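Local coordinates for protein putative citrate lyase (Ralstonia eutropha, PDB 3QQW) that probably acts as a magnesium-dependent lyase of the citrate lyase family, perhaps cleaving (S)-citramalyl-CoA, at residues P47-D57 and H82-H90; G30-D40 and M70-N80. One frame throughout, in Å; residues are numbered along the deposited sequence.

Contact 1 (P47-D57 and H82-H90); sequences PVFDVTCDCED and HGRAGARIH
Arg88 grips Asp54 side-on, its NE giving a hydrogen bond to OD1 (3.0 Å) and its NH2 another to OD2 (2.8 Å) as the two side chains run alongside each other in the same direction. The carboxylate lies at the edge of the guanidinium but is turned 37° from its plane. Asp54 OD1 is held twice, because the backbone N of Asp57 reaches it from the opposite face in an Asx motif. Glu56 approaches differently: OE1 sits over a face of the guanidinium, 3.2 Å from Arg88 NH1, a purely electrostatic pairing, while its OE2 pairs with Lys119. Asp57 adds a longer salt bridge, although Glu56 and Asp57 are poorly ordered. The two bonds to Asp54, with Glu56 over the face, limit how far the guanidinium can turn.

At the other end of the strands Arg84 clasps Asp50 in the same side-on manner, NE to OD1 at 2.7 Å. Two bends in the arginine chain, chi2 -43° and chi3 -51°, fold it back to present this edge; Asp50 OD2 is shared with Arg251. Between the two pairs, parallel-strand bonds alternate from Val51 N to Arg84 O, Gly86 N to Val51 O, Cys53 N to Gly86 O and Arg88 N to Cys53 O. Small Ala85 and Ala87 share a face with Val51 and Cys53, suiting the space beneath the helices. Farther out, Pro47 CD packs over one face of the His82 ring, 3.8 Å from its centroid, and Glu56 CA lies over that of His90.

These are neighbouring strands of a TIM barrel, joined by a beta-alpha-beta crossover; the acidic cluster at their C-terminal ends holds Arg88, a predicted substrate-binding residue, and brings the Glu56 side chain to about 5 Å from that of Glu153 and 6 Å from that of Asp179, the predicted magnesium ligands.

Contact 2 (G30-D40 and M70-N80); sequences GSEKLIGKAMD and MVARMIASDRN
Bends at chi2 (-56°) and chi3 (-77°) curl the selenomethionine side chain of Met74 into helix 32-40, where it sits as a knob among Glu32, Ile35, Gly36 and Met39. Its CE comes to 3.5 Å from Glu32 O and also lies by Gly36 N. Met39, by contrast, stretches out beyond CG and lays its CE against Met74 O and the CB of Asn80. Met70 meets the CD1 of Ile35 tip to tip, its SE 3.8 Å away. The long, unbranched chain of methionine, here present as selenomethionine, can bend or extend to follow the uneven surface between helices.

Helix segments 32-40 and 70-76 run nearly parallel, at 20°, with axes 10.7 Å apart at their closest, as successive outer helices of a TIM barrel do; Ile35 and Val71 also reach inward to Cys53 on the barrel wall.

Salt bridges close the outer side. Arg73 takes Glu32 end-on, NH2 to OE1 at 2.9 Å and NH1 to OE2, both nitrogens approaching from above the carboxylate plane. Arg79 instead holds Asp40 side-on, with NE 3.0 Å from OD1, and its guanidinium lies flat over Gly36, whose CA is 3.4 Å above the plane; a bare glycine allows this close approach. A water donates to both Asp40 OD1 and Arg79 O, bridging the helix to the turn at Ser77-Asn80.

Contacts 1 and 2 are adjoining layers of one part of the TIM barrel, their centres about 9 Å apart. Along the chain their segments alternate: helix 32-45, strand 49-54, helix 64-76, strand 85-88. Contact 1 therefore pairs the second and third barrel strands, and contact 2 the helices preceding each of them. The layers touch directly, with Met39 CE 3.7 Å from Ala85 CB and Val71 CG1 3.6 Å from Cys53 CB, so the helix pair packs on the outward face of the strand pair. The predicted substrate-binding Arg88 belongs to the strand layer, while the more peripheral helix layer, centred about 18 Å from the chain centre, forms part of the outer shell.

Contact 1 (P47-D57 and H82-H90)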
loop_
_atom_site.group_PDB
_atom_site.type_symbol
_atom_site.label_atom_id
_atom_site.label_comp_id
_atom_site.label_asym_id
_atom_site.label_seq_id
_atom_site.Cartn_x
_atom_site.Cartn_y
_atom_site.Cartn_z
ATOM N N PRO C 47 -5.047 -26.515 -24.933
ATOM C CA PRO C 47 -5.523 -25.212 -24.424
ATOM C C PRO C 47 -4.717 -24.691 -23.204
ATOM O O PRO C 47 -5.291 -24.254 -22.202
ATOM C CB PRO C 47 -7.000 -25.479 -24.106
ATOM C CG PRO C 47 -7.063 -26.939 -23.787
ATOM C CD PRO C 47 -6.015 -27.598 -24.649
ATOM N N VAL C 48 -3.370 -24.680 -23.327
ATOM C CA VAL C 48 -2.404 -24.180 -22.312
ATOM C C VAL C 48 -2.420 -22.653 -22.313
ATOM O O VAL C 48 -1.884 -22.022 -21.411
ATOM C CB VAL C 48 -0.956 -24.743 -22.466
ATOM C CG1 VAL C 48 -0.940 -26.251 -22.284
ATOM C CG2 VAL C 48 -0.309 -24.328 -23.787
ATOM N N PHE C 49 -3.056 -22.067 -23.327
ATOM C CA PHE C 49 -3.220 -20.630 -23.443
ATOM C C PHE C 49 -4.606 -20.304 -24.004
ATOM O O PHE C 49 -5.167 -21.083 -24.795
ATOM C CB PHE C 49 -2.117 -19.995 -24.311
ATOM C CG PHE C 49 -2.203 -20.314 -25.788
ATOM C CD1 PHE C 49 -1.702 -21.514 -26.294
ATOM C CD2 PHE C 49 -2.738 -19.393 -26.681
ATOM C CE1 PHE C 49 -1.755 -21.787 -27.661
ATOM C CE2 PHE C 49 -2.805 -19.680 -28.049
ATOM C CZ PHE C 49 -2.300 -20.866 -28.530
ATOM N N ASP C 50 -5.152 -19.159 -23.570
ATOM C CA ASP C 50 -6.392 -18.623 -24.077
ATOM C C ASP C 50 -6.087 -17.656 -25.221
ATOM O O ASP C 50 -4.986 -17.139 -25.309
ATOM C CB ASP C 50 -7.171 -17.914 -22.970
ATOM C CG ASP C 50 -7.794 -18.819 -21.938
ATOM O OD1 ASP C 50 -8.042 -20.019 -22.258
ATOM O OD2 ASP C 50 -8.102 -18.325 -20.835
ATOM N N VAL C 51 -7.062 -17.409 -26.097
ATOM C CA VAL C 51 -6.884 -16.463 -27.193
ATOM C C VAL C 51 -7.820 -15.291 -26.962
ATOM O O VAL C 51 -9.013 -15.484 -26.772
ATOM C CB VAL C 51 -7.117 -17.134 -28.563
ATOM C CG1 VAL C 51 -7.049 -16.122 -29.697
ATOM C CG2 VAL C 51 -6.119 -18.253 -28.792
ATOM N N THR C 52 -7.293 -14.076 -26.979
ATOM C CA THR C 52 -8.132 -12.896 -26.917
ATOM C C THR C 52 -8.168 -12.270 -28.295
ATOM O O THR C 52 -7.135 -11.872 -28.833
ATOM C CB THR C 52 -7.704 -11.882 -25.824
ATOM O OG1 THR C 52 -7.610 -12.561 -24.583
ATOM C CG2 THR C 52 -8.702 -10.748 -25.676
ATOM N N CYS C 53 -9.358 -12.225 -28.876
ATOM C CA CYS C 53 -9.604 -11.564 -30.157
ATOM C C CYS C 53 -9.732 -10.117 -29.842
ATOM O O CYS C 53 -10.637 -9.696 -29.112
ATOM C CB CYS C 53 -10.846 -12.118 -30.841
ATOM S SG CYS C 53 -10.844 -13.910 -30.995
ATOM N N ASP C 54 -8.714 -9.387 -30.217
ATOM C CA ASP C 54 -8.616 -7.994 -29.876
ATOM C C ASP C 54 -9.481 -7.109 -30.782
ATOM O O ASP C 54 -9.229 -7.066 -31.960
ATOM C CB ASP C 54 -7.150 -7.576 -29.930
ATOM C CG ASP C 54 -6.853 -6.364 -29.073
ATOM O OD1 ASP C 54 -7.822 -5.708 -28.606
ATOM O OD2 ASP C 54 -5.662 -6.064 -28.873
ATOM N N CYS C 55 -10.500 -6.426 -30.232
ATOM C CA CYS C 55 -11.341 -5.463 -30.971
ATOM C C CYS C 55 -10.741 -4.119 -30.759
ATOM O O CYS C 55 -10.394 -3.458 -31.740
ATOM C CB CYS C 55 -12.805 -5.495 -30.530
ATOM S SG CYS C 55 -13.732 -6.919 -31.144
ATOM N N GLU C 56 -10.522 -3.776 -29.456
ATOM C CA GLU C 56 -9.927 -2.557 -28.911
ATOM C C GLU C 56 -8.767 -2.041 -29.762
ATOM O O GLU C 56 -8.832 -0.894 -30.224
ATOM C CB GLU C 56 -9.448 -2.784 -27.467
ATOM C CG GLU C 56 -9.533 -1.531 -26.622
ATOM C CD GLU C 56 -8.264 -1.075 -25.930
ATOM O OE1 GLU C 56 -7.502 -1.932 -25.420
ATOM O OE2 GLU C 56 -8.070 0.159 -25.836
ATOM N N ASP C 57 -7.726 -2.880 -29.977
ATOM C CA ASP C 57 -6.567 -2.518 -30.801
ATOM C C ASP C 57 -6.769 -2.976 -32.250
ATOM O O ASP C 57 -6.353 -2.257 -33.168
ATOM C CB ASP C 57 -5.245 -3.095 -30.235
ATOM C CG ASP C 57 -4.695 -2.457 -28.960
ATOM O OD1 ASP C 57 -5.233 -1.403 -28.534
ATOM O OD2 ASP C 57 -3.713 -3.004 -28.398
ATOM N N HIS C 82 -11.159 -25.515 -28.985
ATOM C CA HIS C 82 -11.138 -25.622 -27.530
ATOM C C HIS C 82 -12.075 -24.666 -26.797
ATOM O O HIS C 82 -12.257 -24.842 -25.594
ATOM C CB HIS C 82 -9.700 -25.473 -27.005
ATOM C CG HIS C 82 -8.853 -26.649 -27.383
ATOM N ND1 HIS C 82 -9.045 -27.895 -26.806
ATOM C CD2 HIS C 82 -7.878 -26.751 -28.313
ATOM C CE1 HIS C 82 -8.165 -28.699 -27.383
ATOM N NE2 HIS C 82 -7.454 -28.062 -28.302
ATOM N N GLY C 83 -12.690 -23.717 -27.504
ATOM C CA GLY C 83 -13.632 -22.773 -26.912
ATOM C C GLY C 83 -12.974 -21.881 -25.886
ATOM O O GLY C 83 -13.618 -21.453 -24.932
ATOM N N ARG C 84 -11.688 -21.584 -26.102
ATOM C CA ARG C 84 -10.835 -20.808 -25.190
ATOM C C ARG C 84 -10.387 -19.539 -25.866
ATOM O O ARG C 84 -9.222 -19.110 -25.761
ATOM C CB ARG C 84 -9.627 -21.669 -24.695
ATOM C CG ARG C 84 -10.002 -22.711 -23.600
ATOM C CD ARG C 84 -10.947 -22.229 -22.482
ATOM N NE ARG C 84 -10.514 -20.968 -21.845
ATOM C CZ ARG C 84 -11.306 -20.176 -21.120
ATOM N NH1 ARG C 84 -12.574 -20.499 -20.919
ATOM N NH2 ARG C 84 -10.836 -19.045 -20.604
ATOM N N ALA C 85 -11.354 -18.925 -26.532
ATOM C CA ALA C 85 -11.219 -17.697 -27.281
ATOM C C ALA C 85 -12.205 -16.654 -26.736
ATOM O O ALA C 85 -13.420 -16.863 -26.759
ATOM C CB ALA C 85 -11.476 -17.974 -28.756
ATOM N N GLY C 86 -11.653 -15.589 -26.157
ATOM C CA GLY C 86 -12.406 -14.460 -25.620
ATOM C C GLY C 86 -12.213 -13.250 -26.513
ATOM O O GLY C 86 -11.540 -13.336 -27.547
ATOM N N ALA C 87 -12.779 -12.111 -26.129
ATOM C CA ALA C 87 -12.641 -10.899 -26.929
ATOM C C ALA C 87 -12.412 -9.681 -26.074
ATOM O O ALA C 87 -13.023 -9.545 -25.023
ATOM C CB ALA C 87 -13.878 -10.690 -27.790
ATOM N N ARG C 88 -11.562 -8.774 -26.532
ATOM C CA ARG C 88 -11.382 -7.498 -25.853
ATOM C C ARG C 88 -12.214 -6.504 -26.622
ATOM O O ARG C 88 -11.948 -6.262 -27.790
ATOM C CB ARG C 88 -9.903 -7.044 -25.723
ATOM C CG ARG C 88 -9.845 -5.600 -25.219
ATOM C CD ARG C 88 -8.543 -5.074 -24.685
ATOM N NE ARG C 88 -7.443 -5.158 -25.639
ATOM C CZ ARG C 88 -6.176 -4.853 -25.350
ATOM N NH1 ARG C 88 -5.855 -4.371 -24.150
ATOM N NH2 ARG C 88 -5.225 -4.995 -26.272
ATOM N N ILE C 89 -13.227 -5.940 -25.972
ATOM C CA ILE C 89 -14.100 -4.926 -26.536
ATOM C C ILE C 89 -13.440 -3.568 -26.304
ATOM O O ILE C 89 -12.424 -3.500 -25.644
ATOM C CB ILE C 89 -15.514 -5.056 -25.865
ATOM C CG1 ILE C 89 -15.456 -4.711 -24.327
ATOM C CG2 ILE C 89 -16.090 -6.483 -26.125
ATOM C CD1 ILE C 89 -16.789 -4.516 -23.621
ATOM N N HIS C 90 -14.019 -2.499 -26.809
ATOM C CA HIS C 90 -13.552 -1.135 -26.613
ATOM C C HIS C 90 -13.838 -0.663 -25.161
ATOM O O HIS C 90 -14.664 -1.254 -24.468
ATOM C CB HIS C 90 -14.228 -0.203 -27.648
ATOM C CG HIS C 90 -13.705 -0.408 -29.046
ATOM N ND1 HIS C 90 -14.266 -1.357 -29.906
ATOM C CD2 HIS C 90 -12.662 0.179 -29.676
ATOM C CE1 HIS C 90 -13.572 -1.281 -31.026
ATOM N NE2 HIS C 90 -12.604 -0.361 -30.935
#

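Contact 2 (G30-D40 and M70-N80)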
loop_
_atom_site.group_PDB
_atom_site.type_symbol
_atom_site.label_atom_id
_atom_site.label_comp_id
_atom_site.label_asym_id
_atom_site.label_seq_id
_atom_site.Cartn_x
_atom_site.Cartn_y
_atom_site.Cartn_z
ATOM N N GLY C 30 -5.376 -9.722 -33.323
ATOM C CA GLY C 30 -6.298 -8.694 -33.784
ATOM C C GLY C 30 -6.862 -8.892 -35.169
ATOM O O GLY C 30 -7.861 -8.266 -35.498
ATOM N N SER C 31 -6.223 -9.717 -36.009
ATOM C CA SER C 31 -6.695 -9.985 -37.361
ATOM C C SER C 31 -7.286 -11.387 -37.466
ATOM O O SER C 31 -6.919 -12.263 -36.682
ATOM C CB SER C 31 -5.544 -9.834 -38.347
ATOM O OG SER C 31 -4.610 -10.890 -38.198
ATOM N N GLU C 32 -8.153 -11.614 -38.463
ATOM C CA GLU C 32 -8.762 -12.929 -38.726
ATOM C C GLU C 32 -7.681 -14.020 -38.923
ATOM O O GLU C 32 -7.804 -15.111 -38.370
ATOM C CB GLU C 32 -9.653 -12.853 -39.971
ATOM C CG GLU C 32 -10.424 -14.139 -40.216
ATOM C CD GLU C 32 -11.413 -14.108 -41.359
ATOM O OE1 GLU C 32 -11.915 -13.014 -41.707
ATOM O OE2 GLU C 32 -11.680 -15.191 -41.919
ATOM N N LYS C 33 -6.628 -13.702 -39.707
ATOM C CA LYS C 33 -5.488 -14.582 -39.990
ATOM C C LYS C 33 -4.804 -15.009 -38.679
ATOM O O LYS C 33 -4.669 -16.210 -38.415
ATOM C CB LYS C 33 -4.480 -13.873 -40.924
ATOM N N LEU C 34 -4.405 -14.019 -37.848
ATOM C CA LEU C 34 -3.725 -14.281 -36.590
ATOM C C LEU C 34 -4.626 -14.958 -35.551
ATOM O O LEU C 34 -4.108 -15.759 -34.776
ATOM C CB LEU C 34 -3.089 -13.014 -36.021
ATOM C CG LEU C 34 -1.940 -12.441 -36.848
ATOM C CD1 LEU C 34 -1.573 -11.070 -36.345
ATOM C CD2 LEU C 34 -0.720 -13.348 -36.835
ATOM N N ILE C 35 -5.958 -14.671 -35.552
ATOM C CA ILE C 35 -6.915 -15.323 -34.661
ATOM C C ILE C 35 -6.970 -16.824 -35.050
ATOM O O ILE C 35 -6.828 -17.688 -34.178
ATOM C CB ILE C 35 -8.303 -14.627 -34.677
ATOM C CG1 ILE C 35 -8.265 -13.272 -33.898
ATOM C CG2 ILE C 35 -9.400 -15.541 -34.121
ATOM C CD1 ILE C 35 -9.373 -12.195 -34.356
ATOM N N GLY C 36 -7.121 -17.091 -36.359
ATOM C CA GLY C 36 -7.125 -18.426 -36.931
ATOM C C GLY C 36 -5.904 -19.205 -36.496
ATOM O O GLY C 36 -6.043 -20.220 -35.820
ATOM N N LYS C 37 -4.706 -18.660 -36.763
ATOM C CA LYS C 37 -3.398 -19.248 -36.422
ATOM C C LYS C 37 -3.268 -19.560 -34.910
ATOM O O LYS C 37 -2.794 -20.642 -34.552
ATOM C CB LYS C 37 -2.267 -18.317 -36.856
ATOM C CG LYS C 37 -1.939 -18.386 -38.350
ATOM C CD LYS C 37 -0.737 -17.492 -38.630
ATOM C CE LYS C 37 -0.339 -17.394 -40.076
ATOM N NZ LYS C 37 0.593 -16.248 -40.297
ATOM N N ALA C 38 -3.743 -18.638 -34.034
ATOM C CA ALA C 38 -3.726 -18.784 -32.579
ATOM C C ALA C 38 -4.657 -19.926 -32.152
ATOM O O ALA C 38 -4.276 -20.745 -31.307
ATOM C CB ALA C 38 -4.131 -17.485 -31.920
HETATM N N MSE C 39 -5.840 -20.041 -32.800
HETATM C CA MSE C 39 -6.797 -21.129 -32.536
HETATM C C MSE C 39 -6.195 -22.437 -32.938
HETATM O O MSE C 39 -6.328 -23.397 -32.191
HETATM C CB MSE C 39 -8.120 -20.911 -33.252
HETATM C CG MSE C 39 -8.994 -19.881 -32.571
HETATM SE SE MSE C 39 -10.490 -19.457 -33.722
HETATM C CE MSE C 39 -11.420 -18.166 -32.492
ATOM N N ASP C 40 -5.492 -22.472 -34.084
ATOM C CA ASP C 40 -4.774 -23.672 -34.581
ATOM C C ASP C 40 -3.610 -24.048 -33.664
ATOM O O ASP C 40 -3.310 -25.220 -33.523
ATOM C CB ASP C 40 -4.227 -23.456 -36.005
ATOM C CG ASP C 40 -5.272 -23.237 -37.073
ATOM O OD1 ASP C 40 -6.489 -23.450 -36.783
ATOM O OD2 ASP C 40 -4.890 -22.847 -38.197
HETATM N N MSE C 70 -16.384 -10.188 -37.496
HETATM C CA MSE C 70 -15.357 -11.171 -37.844
HETATM C C MSE C 70 -14.992 -11.937 -36.556
HETATM O O MSE C 70 -14.942 -13.162 -36.582
HETATM C CB MSE C 70 -14.130 -10.461 -38.488
HETATM C CG MSE C 70 -12.932 -11.364 -38.732
HETATM SE SE MSE C 70 -11.872 -11.630 -37.118
HETATM C CE MSE C 70 -10.843 -9.887 -37.043
ATOM N N VAL C 71 -14.809 -11.211 -35.423
ATOM C CA VAL C 71 -14.430 -11.812 -34.133
ATOM C C VAL C 71 -15.514 -12.834 -33.724
ATOM O O VAL C 71 -15.190 -14.001 -33.512
ATOM C CB VAL C 71 -14.170 -10.716 -33.051
ATOM C CG1 VAL C 71 -14.209 -11.275 -31.625
ATOM C CG2 VAL C 71 -12.860 -9.985 -33.310
ATOM N N ALA C 72 -16.793 -12.415 -33.702
ATOM C CA ALA C 72 -17.920 -13.283 -33.366
ATOM C C ALA C 72 -17.951 -14.531 -34.242
ATOM O O ALA C 72 -18.077 -15.630 -33.718
ATOM C CB ALA C 72 -19.232 -12.515 -33.513
ATOM N N ARG C 73 -17.780 -14.358 -35.567
ATOM C CA ARG C 73 -17.759 -15.439 -36.545
ATOM C C ARG C 73 -16.617 -16.430 -36.246
ATOM O O ARG C 73 -16.840 -17.627 -36.260
ATOM C CB ARG C 73 -17.655 -14.871 -37.984
ATOM C CG ARG C 73 -17.513 -15.959 -39.054
ATOM C CD ARG C 73 -17.538 -15.479 -40.499
ATOM N NE ARG C 73 -16.699 -14.305 -40.757
ATOM C CZ ARG C 73 -15.383 -14.324 -40.974
ATOM N NH1 ARG C 73 -14.709 -15.470 -40.936
ATOM N NH2 ARG C 73 -14.726 -13.192 -41.196
HETATM N N MSE C 74 -15.414 -15.930 -35.970
HETATM C CA MSE C 74 -14.231 -16.732 -35.671
HETATM C C MSE C 74 -14.438 -17.532 -34.394
HETATM O O MSE C 74 -14.131 -18.717 -34.372
HETATM C CB MSE C 74 -12.983 -15.818 -35.548
HETATM C CG MSE C 74 -12.530 -15.273 -36.906
HETATM SE SE MSE C 74 -12.169 -16.669 -38.236
HETATM C CE MSE C 74 -10.489 -17.266 -37.609
ATOM N N ILE C 75 -14.983 -16.893 -33.337
ATOM C CA ILE C 75 -15.221 -17.528 -32.034
ATOM C C ILE C 75 -16.319 -18.632 -32.184
ATOM O O ILE C 75 -16.189 -19.694 -31.592
ATOM C CB ILE C 75 -15.541 -16.462 -30.928
ATOM C CG1 ILE C 75 -14.278 -15.617 -30.612
ATOM C CG2 ILE C 75 -16.080 -17.110 -29.647
ATOM C CD1 ILE C 75 -14.467 -14.474 -29.587
ATOM N N ALA C 76 -17.352 -18.382 -32.984
ATOM C CA ALA C 76 -18.443 -19.327 -33.218
ATOM C C ALA C 76 -18.029 -20.491 -34.112
ATOM O O ALA C 76 -18.654 -21.542 -34.050
ATOM C CB ALA C 76 -19.625 -18.605 -33.861
ATOM N N SER C 77 -17.010 -20.298 -34.957
ATOM C CA SER C 77 -16.598 -21.263 -35.976
ATOM C C SER C 77 -16.010 -22.546 -35.414
ATOM O O SER C 77 -15.572 -22.586 -34.270
ATOM C CB SER C 77 -15.606 -20.634 -36.954
ATOM O OG SER C 77 -14.334 -20.491 -36.351
ATOM N N ASP C 78 -15.989 -23.585 -36.262
ATOM C CA ASP C 78 -15.434 -24.921 -36.032
ATOM C C ASP C 78 -13.917 -24.846 -35.809
ATOM O O ASP C 78 -13.343 -25.742 -35.168
ATOM C CB ASP C 78 -15.772 -25.830 -37.219
ATOM C CG ASP C 78 -17.263 -26.111 -37.358
ATOM O OD1 ASP C 78 -17.962 -26.133 -36.319
ATOM O OD2 ASP C 78 -17.726 -26.345 -38.508
ATOM N N ARG C 79 -13.282 -23.771 -36.329
ATOM C CA ARG C 79 -11.856 -23.463 -36.179
ATOM C C ARG C 79 -11.527 -23.280 -34.692
ATOM O O ARG C 79 -10.421 -23.607 -34.263
ATOM C CB ARG C 79 -11.517 -22.184 -36.966
ATOM C CG ARG C 79 -10.037 -21.839 -37.023
ATOM C CD ARG C 79 -9.561 -21.987 -38.432
ATOM N NE ARG C 79 -8.127 -21.722 -38.562
ATOM C CZ ARG C 79 -7.627 -20.796 -39.365
ATOM N NH1 ARG C 79 -8.436 -20.002 -40.059
ATOM N NH2 ARG C 79 -6.321 -20.643 -39.473
ATOM N N ASN C 80 -12.501 -22.757 -33.918
ATOM C CA ASN C 80 -12.371 -22.565 -32.487
ATOM C C ASN C 80 -12.720 -23.896 -31.850
ATOM O O ASN C 80 -13.871 -24.141 -31.486
ATOM C CB ASN C 80 -13.244 -21.388 -31.995
ATOM C CG ASN C 80 -13.263 -21.218 -30.506
ATOM O OD1 ASN C 80 -12.463 -21.819 -29.796
ATOM N ND2 ASN C 80 -14.228 -20.454 -29.991
HETATM O O HOH W 1 -8.161 -25.028 -35.222
#